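Hypothetical protein (Shewanella denitrificans, PDB 2OQM) is of unknown function but belongs to the DinB-like family of four-helix-bundle proteins and assembles as a dimer. Local coordinates at residues K31-K34 with N35-A38; P156-Y159 with F160-T164. All coordinates share one frame; numbering follows the deposited sequence. Where two conformers were deposited one is given.

How the contacts relate
Contacts 1 and 2 are both single-helix contacts, each formed by consecutive turns. Contact 1 (31-38) comes first along the chain, in the long helix 13-50, and contact 2 (156-164) follows in helix 146-172. Both are part of the DUF1993 domain, and the two helices belong to the four-helix bundle expected of a DinB-like protein. Their centres lie about 12 Å apart, and the side chains meet directly between the helices: Met32 CG approaches Tyr159 CE1 at 3.6 Å, and Met32 CB approaches Ile162 CD1 at 3.7 Å. Contact 2 is buried and helps form the subunit interface, whereas contact 1 is only partly buried, with Lys31 reaching across to the second subunit.

Contact 1: residues K31-K34 with N35-A38; sequences KMLK and NLNA
Asn35 turns its amide back toward Lys31 and Met32 because its CG stands anti to its own carbonyl carbon and beside the backbone N (chi1 -69°). Met32, modelled as selenomethionine, folds in the same region: two successive bends, chi2 -57° and chi3 -58°, bring its selenium to 3.6 Å from Asn35 ND2. The lysine on the preceding turn contributes its aliphatic part, with Lys31 CG 4.1 Å from Asn35 ND2 and the two side chains running obliquely past each other. The amide therefore sits against one bent chain and one extended chain. Toward the preceding turn its carbon comes nearest, Asn35 CG lying 3.1 Å from Lys31 O. That carbonyl is already used within the helix, accepting Asn35 N at 2.9 Å. The next hydrogen bonds, Leu36 N to Met32 O at 2.8 Å and Asn37 N to Leu33 O at 3.0 Å, continue the regular alpha-helical pattern through this part of helix 13-50.

Further round the helix, Leu33 and Leu36 make an apolar contact, CD2 to CD2 at 4.3 Å, facing the bundle interior. Leu33 packs on Val114 and Leu115 of helix 104-119, while both leucines also reach helix 69-87. One short piece of helix thus ties three other bundle helices together, since Met32 packs against Tyr159 and Ile162 of helix 146-172.

The polar ends are bound outside the contact. Asn35 ND2 makes hydrogen bonds to the carbonyls of Tyr181 and Leu182, and Lys31 NZ bonds Ala184 O and forms a salt bridge with Glu152 of the second subunit. The hydrogen bonds of the Asn35 amide nitrogen to its two carbonyls are weak, whereas the lysine carries a charge that probably helps join the two subunits.

Contact 2: residues P156-Y159 with F160-T164; sequences PNLY and FHITT. With EDO (1,2-ethanediol), chain G.
Thr163 grips Tyr159 O twice, its N at 2.9 Å and its OG1 at 2.8 Å, the two donors arriving from opposite faces of the carbonyl plane. From CB the tyrosine side chain heads outward: with CG anti to the carbonyl carbon (chi1 -73°), the ring projects from the helix, leaning toward its N-terminal end, and Leu158 CD1 sits 4.1 Å above the centre of one face. That same methyl group touches Ile162 CD1 at 3.9 Å, the leucine and isoleucine lying side by side. Helix 146-172 is here a buried member of the DinB-like four-helix bundle and of the dimer interface, where Tyr159 packs on Tyr159 of the second subunit. Toward the tip, CE2 and CZ of Tyr159 border a 1,2-ethanediol, likely a solvent additive of the crystals, whose O2 lies near the ring plane. Tyr159 OH hydrogen-bonds that O2 at 2.6 Å and also pairs with Gln28 NE2. A phenylalanine here would probably leave the Gln28 amide without its hydroxyl mate.

Contact 1: residues K31-K34 with N35-A38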
ATOM      1  N   LYS A  31       0.137  -6.355  11.693  1.00 24.27           N
ATOM      2  CA  LYS A  31      -1.083  -6.905  11.142  1.00 21.68           C
ATOM      3  C   LYS A  31      -0.921  -7.403   9.738  1.00 23.83           C
ATOM      4  O   LYS A  31      -1.326  -8.498   9.415  1.00 24.06           O
ATOM      5  CB  LYS A  31      -2.199  -5.858  11.162  1.00 24.36           C
ATOM      6  CG  LYS A  31      -3.552  -6.436  10.761  1.00 25.28           C
ATOM      7  CD  LYS A  31      -4.692  -5.370  10.729  1.00 24.13           C
ATOM      8  CE  LYS A  31      -6.043  -5.988  10.409  1.00 32.55           C
ATOM      9  NZ  LYS A  31      -7.037  -4.948  10.088  1.00 23.38           N
HETATM   10  N   MSE A  32      -0.317  -6.601   8.875  1.00 25.11           N
HETATM   11  CA  MSE A  32      -0.180  -6.975   7.479  1.00 23.27           C
HETATM   12  C   MSE A  32       0.794  -8.144   7.331  1.00 22.13           C
HETATM   13  O   MSE A  32       0.632  -8.955   6.425  1.00 22.98           O
HETATM   14  CB  MSE A  32       0.300  -5.801   6.672  1.00 21.51           C
HETATM   15  CG  MSE A  32      -0.705  -4.639   6.510  1.00 23.07           C
HETATM   16 SE   MSE A  32      -2.352  -5.264   5.704  0.75 19.38          SE
HETATM   17  CE  MSE A  32      -1.570  -5.979   4.062  1.00 21.42           C
ATOM     18  N   LEU A  33       1.823  -8.217   8.162  1.00 24.19           N
ATOM     19  CA  LEU A  33       2.748  -9.354   8.113  1.00 23.41           C
ATOM     20  C   LEU A  33       2.060 -10.629   8.568  1.00 24.23           C
ATOM     21  O   LEU A  33       2.311 -11.701   7.989  1.00 25.37           O
ATOM     22  CB  LEU A  33       4.043  -9.125   8.891  1.00 25.49           C
ATOM     23  CG  LEU A  33       4.968  -8.072   8.278  1.00 24.38           C
ATOM     24  CD1 LEU A  33       6.088  -7.633   9.239  1.00 29.52           C
ATOM     25  CD2 LEU A  33       5.513  -8.488   6.875  1.00 22.64           C
ATOM     26  N   LYS A  34       1.233 -10.537   9.605  1.00 22.46           N
ATOM     27  CA  LYS A  34       0.396 -11.668   9.998  1.00 24.11           C
ATOM     28  C   LYS A  34      -0.530 -12.073   8.846  1.00 22.33           C
ATOM     29  O   LYS A  34      -0.778 -13.255   8.577  1.00 22.62           O
ATOM     30  CB  LYS A  34      -0.398 -11.318  11.240  1.00 25.36           C
ATOM     31  CG  LYS A  34       0.470 -11.189  12.497  1.00 27.99           C
ATOM     32  CD  LYS A  34      -0.370 -10.992  13.730  1.00 29.93           C
ATOM     33  CE  LYS A  34       0.433 -10.355  14.869  1.00 45.46           C
ATOM     34  NZ  LYS A  34      -0.486  -9.812  15.942  1.00 50.74           N
ATOM     35  N   ASN A  35      -1.065 -11.088   8.171  1.00 24.17           N
ATOM     36  CA  ASN A  35      -1.903 -11.353   6.998  1.00 23.44           C
ATOM     37  C   ASN A  35      -1.124 -12.055   5.897  1.00 24.25           C
ATOM     38  O   ASN A  35      -1.623 -12.998   5.253  1.00 25.08           O
ATOM     39  CB  ASN A  35      -2.522 -10.059   6.481  1.00 22.88           C
ATOM     40  CG  ASN A  35      -3.539  -9.475   7.399  1.00 27.53           C
ATOM     41  OD1 ASN A  35      -3.980 -10.101   8.382  1.00 23.63           O
ATOM     42  ND2 ASN A  35      -3.905  -8.216   7.127  1.00 24.49           N
ATOM     43  N   LEU A  36       0.133 -11.668   5.715  1.00 23.35           N
ATOM     44  CA  LEU A  36       0.983 -12.319   4.734  1.00 24.41           C
ATOM     45  C   LEU A  36       1.177 -13.809   5.103  1.00 26.36           C
ATOM     46  O   LEU A  36       1.211 -14.707   4.233  1.00 23.94           O
ATOM     47  CB  LEU A  36       2.327 -11.588   4.641  1.00 24.01           C
ATOM     48  CG  LEU A  36       3.280 -12.101   3.571  1.00 27.51           C
ATOM     49  CD1 LEU A  36       2.682 -12.057   2.161  1.00 24.73           C
ATOM     50  CD2 LEU A  36       4.620 -11.321   3.714  1.00 24.41           C
ATOM     51  N   ASN A  37       1.290 -14.074   6.394  1.00 26.07           N
ATOM     52  CA  ASN A  37       1.345 -15.465   6.880  0.70 28.28           C
ATOM     53  C   ASN A  37       0.121 -16.258   6.516  1.00 29.50           C
ATOM     54  O   ASN A  37       0.223 -17.437   6.098  1.00 28.19           O
ATOM     55  CB  ASN A  37       1.487 -15.509   8.409  0.70 32.52           C
ATOM     56  CG  ASN A  37       2.872 -15.841   8.854  0.70 30.81           C
ATOM     57  OD1 ASN A  37       3.581 -16.602   8.199  0.70 39.25           O
ATOM     58  ND2 ASN A  37       3.243 -15.343  10.023  0.70 29.21           N
ATOM     59  N   ALA A  38      -1.050 -15.631   6.687  1.00 29.98           N
ATOM     60  CA  ALA A  38      -2.363 -16.231   6.340  1.00 32.82           C
ATOM     61  C   ALA A  38      -2.518 -16.510   4.843  1.00 32.21           C
ATOM     62  O   ALA A  38      -3.134 -17.498   4.424  1.00 31.87           O
ATOM     63  CB  ALA A  38      -3.528 -15.266   6.774  1.00 31.16           C
TER

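Contact 2: residues P156-Y159 with F160-T164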
ATOM      1  N   PRO A 156       4.025   3.055   1.365  1.00 26.68           N
ATOM      2  CA  PRO A 156       3.804   2.532  -0.014  1.00 23.73           C
ATOM      3  C   PRO A 156       4.585   1.311  -0.341  1.00 25.35           C
ATOM      4  O   PRO A 156       4.073   0.444  -1.016  1.00 24.40           O
ATOM      5  CB  PRO A 156       4.240   3.691  -0.908  1.00 24.21           C
ATOM      6  CG  PRO A 156       3.983   4.931  -0.032  1.00 26.35           C
ATOM      7  CD  PRO A 156       4.280   4.509   1.389  1.00 28.20           C
ATOM      8  N   ASN A 157       5.832   1.230   0.125  1.00 21.82           N
ATOM      9  CA  ASN A 157       6.666   0.103  -0.178  1.00 23.85           C
ATOM     10  C   ASN A 157       6.195  -1.200   0.489  1.00 24.75           C
ATOM     11  O   ASN A 157       6.236  -2.296  -0.110  1.00 24.70           O
ATOM     12  CB  ASN A 157       8.110   0.397   0.260  1.00 25.19           C
ATOM     13  CG  ASN A 157       8.970   1.043  -0.855  1.00 24.29           C
ATOM     14  OD1 ASN A 157       8.745   0.814  -2.019  1.00 30.42           O
ATOM     15  ND2 ASN A 157       9.955   1.860  -0.457  1.00 26.39           N
ATOM     16  N   LEU A 158       5.783  -1.108   1.728  1.00 24.49           N
ATOM     17  CA  LEU A 158       5.293  -2.282   2.440  1.00 24.91           C
ATOM     18  C   LEU A 158       4.103  -2.861   1.686  1.00 22.76           C
ATOM     19  O   LEU A 158       4.059  -4.057   1.414  1.00 24.25           O
ATOM     20  CB  LEU A 158       4.859  -1.901   3.863  1.00 26.54           C
ATOM     21  CG  LEU A 158       4.462  -2.932   4.929  1.00 27.06           C
ATOM     22  CD1 LEU A 158       3.011  -3.210   4.815  1.00 25.21           C
ATOM     23  CD2 LEU A 158       5.285  -4.149   4.916  1.00 30.42           C
ATOM     24  N   TYR A 159       3.149  -2.014   1.312  1.00 23.35           N
ATOM     25  CA  TYR A 159       1.959  -2.504   0.587  1.00 23.00           C
ATOM     26  C   TYR A 159       2.282  -2.994  -0.846  1.00 24.50           C
ATOM     27  O   TYR A 159       1.644  -3.919  -1.340  1.00 25.12           O
ATOM     28  CB  TYR A 159       0.829  -1.468   0.577  1.00 26.03           C
ATOM     29  CG  TYR A 159       0.186  -1.354   1.953  1.00 22.67           C
ATOM     30  CD1 TYR A 159      -0.461  -2.421   2.526  1.00 24.00           C
ATOM     31  CD2 TYR A 159       0.345  -0.210   2.737  1.00 25.41           C
ATOM     32  CE1 TYR A 159      -0.997  -2.353   3.803  1.00 25.25           C
ATOM     33  CE2 TYR A 159      -0.214  -0.140   4.022  1.00 24.43           C
ATOM     34  CZ  TYR A 159      -0.862  -1.215   4.558  1.00 25.11           C
ATOM     35  OH  TYR A 159      -1.465  -1.120   5.823  1.00 23.71           O
ATOM     36  N   PHE A 160       3.217  -2.323  -1.526  1.00 21.23           N
ATOM     37  CA  PHE A 160       3.718  -2.769  -2.814  1.00 24.21           C
ATOM     38  C   PHE A 160       4.212  -4.220  -2.763  1.00 21.01           C
ATOM     39  O   PHE A 160       3.824  -5.050  -3.596  1.00 23.68           O
ATOM     40  CB  PHE A 160       4.864  -1.886  -3.284  1.00 20.99           C
ATOM     41  CG  PHE A 160       5.376  -2.266  -4.664  1.00 22.98           C
ATOM     42  CD1 PHE A 160       6.367  -3.248  -4.803  1.00 24.16           C
ATOM     43  CD2 PHE A 160       4.896  -1.684  -5.809  1.00 21.77           C
ATOM     44  CE1 PHE A 160       6.847  -3.654  -6.058  1.00 25.59           C
ATOM     45  CE2 PHE A 160       5.380  -2.089  -7.077  1.00 24.67           C
ATOM     46  CZ  PHE A 160       6.380  -3.098  -7.168  1.00 28.91           C
ATOM     47  N   HIS A 161       5.095  -4.527  -1.817  1.00 24.38           N
ATOM     48  CA  HIS A 161       5.673  -5.837  -1.821  1.00 23.48           C
ATOM     49  C   HIS A 161       4.745  -6.950  -1.310  1.00 22.22           C
ATOM     50  O   HIS A 161       4.779  -8.065  -1.857  1.00 23.93           O
ATOM     51  CB  HIS A 161       7.013  -5.807  -1.135  1.00 22.82           C
ATOM     52  CG  HIS A 161       8.022  -4.995  -1.882  1.00 23.51           C
ATOM     53  ND1 HIS A 161       8.659  -5.482  -3.006  1.00 24.84           N
ATOM     54  CD2 HIS A 161       8.441  -3.713  -1.729  1.00 25.26           C
ATOM     55  CE1 HIS A 161       9.468  -4.543  -3.477  1.00 26.54           C
ATOM     56  NE2 HIS A 161       9.358  -3.464  -2.721  1.00 25.28           N
ATOM     57  N   ILE A 162       3.892  -6.650  -0.337  1.00 22.65           N
ATOM     58  CA  ILE A 162       2.852  -7.583   0.065  1.00 23.13           C
ATOM     59  C   ILE A 162       1.819  -7.824  -1.066  1.00 22.74           C
ATOM     60  O   ILE A 162       1.456  -8.966  -1.376  1.00 22.84           O
ATOM     61  CB  ILE A 162       2.158  -7.170   1.362  1.00 23.60           C
ATOM     62  CG1 ILE A 162       3.129  -7.199   2.572  1.00 25.35           C
ATOM     63  CG2 ILE A 162       0.984  -8.127   1.653  1.00 19.90           C
ATOM     64  CD1 ILE A 162       2.483  -6.928   3.935  1.00 24.38           C
ATOM     65  N   THR A 163       1.378  -6.771  -1.731  1.00 21.11           N
ATOM     66  CA  THR A 163       0.494  -6.930  -2.881  1.00 22.27           C
ATOM     67  C   THR A 163       1.121  -7.719  -4.032  1.00 23.89           C
ATOM     68  O   THR A 163       0.435  -8.470  -4.689  1.00 23.34           O
ATOM     69  CB  THR A 163      -0.112  -5.584  -3.353  1.00 24.03           C
ATOM     70  OG1 THR A 163      -0.770  -4.966  -2.233  1.00 24.13           O
ATOM     71  CG2 THR A 163      -1.176  -5.769  -4.464  1.00 21.38           C
ATOM     72  N   THR A 164       2.398  -7.517  -4.298  1.00 22.32           N
ATOM     73  CA  THR A 164       3.064  -8.204  -5.375  1.00 22.74           C
ATOM     74  C   THR A 164       3.212  -9.664  -4.997  1.00 22.86           C
ATOM     75  O   THR A 164       3.021 -10.508  -5.839  1.00 22.76           O
ATOM     76  CB  THR A 164       4.440  -7.574  -5.671  1.00 25.26           C
ATOM     77  OG1 THR A 164       4.254  -6.205  -6.036  1.00 23.83           O
ATOM     78  CG2 THR A 164       5.142  -8.308  -6.844  1.00 24.60           C
TER
HETATM   79  C1  EDO G 176      -0.192   2.511   7.162  1.00 36.44           C
HETATM   80  O1  EDO G 176       0.401   1.279   7.510  1.00 27.42           O
HETATM   81  C2  EDO G 176      -1.702   2.406   7.258  1.00 32.08           C
HETATM   82  O2  EDO G 176      -2.159   1.343   6.447  1.00 22.78           O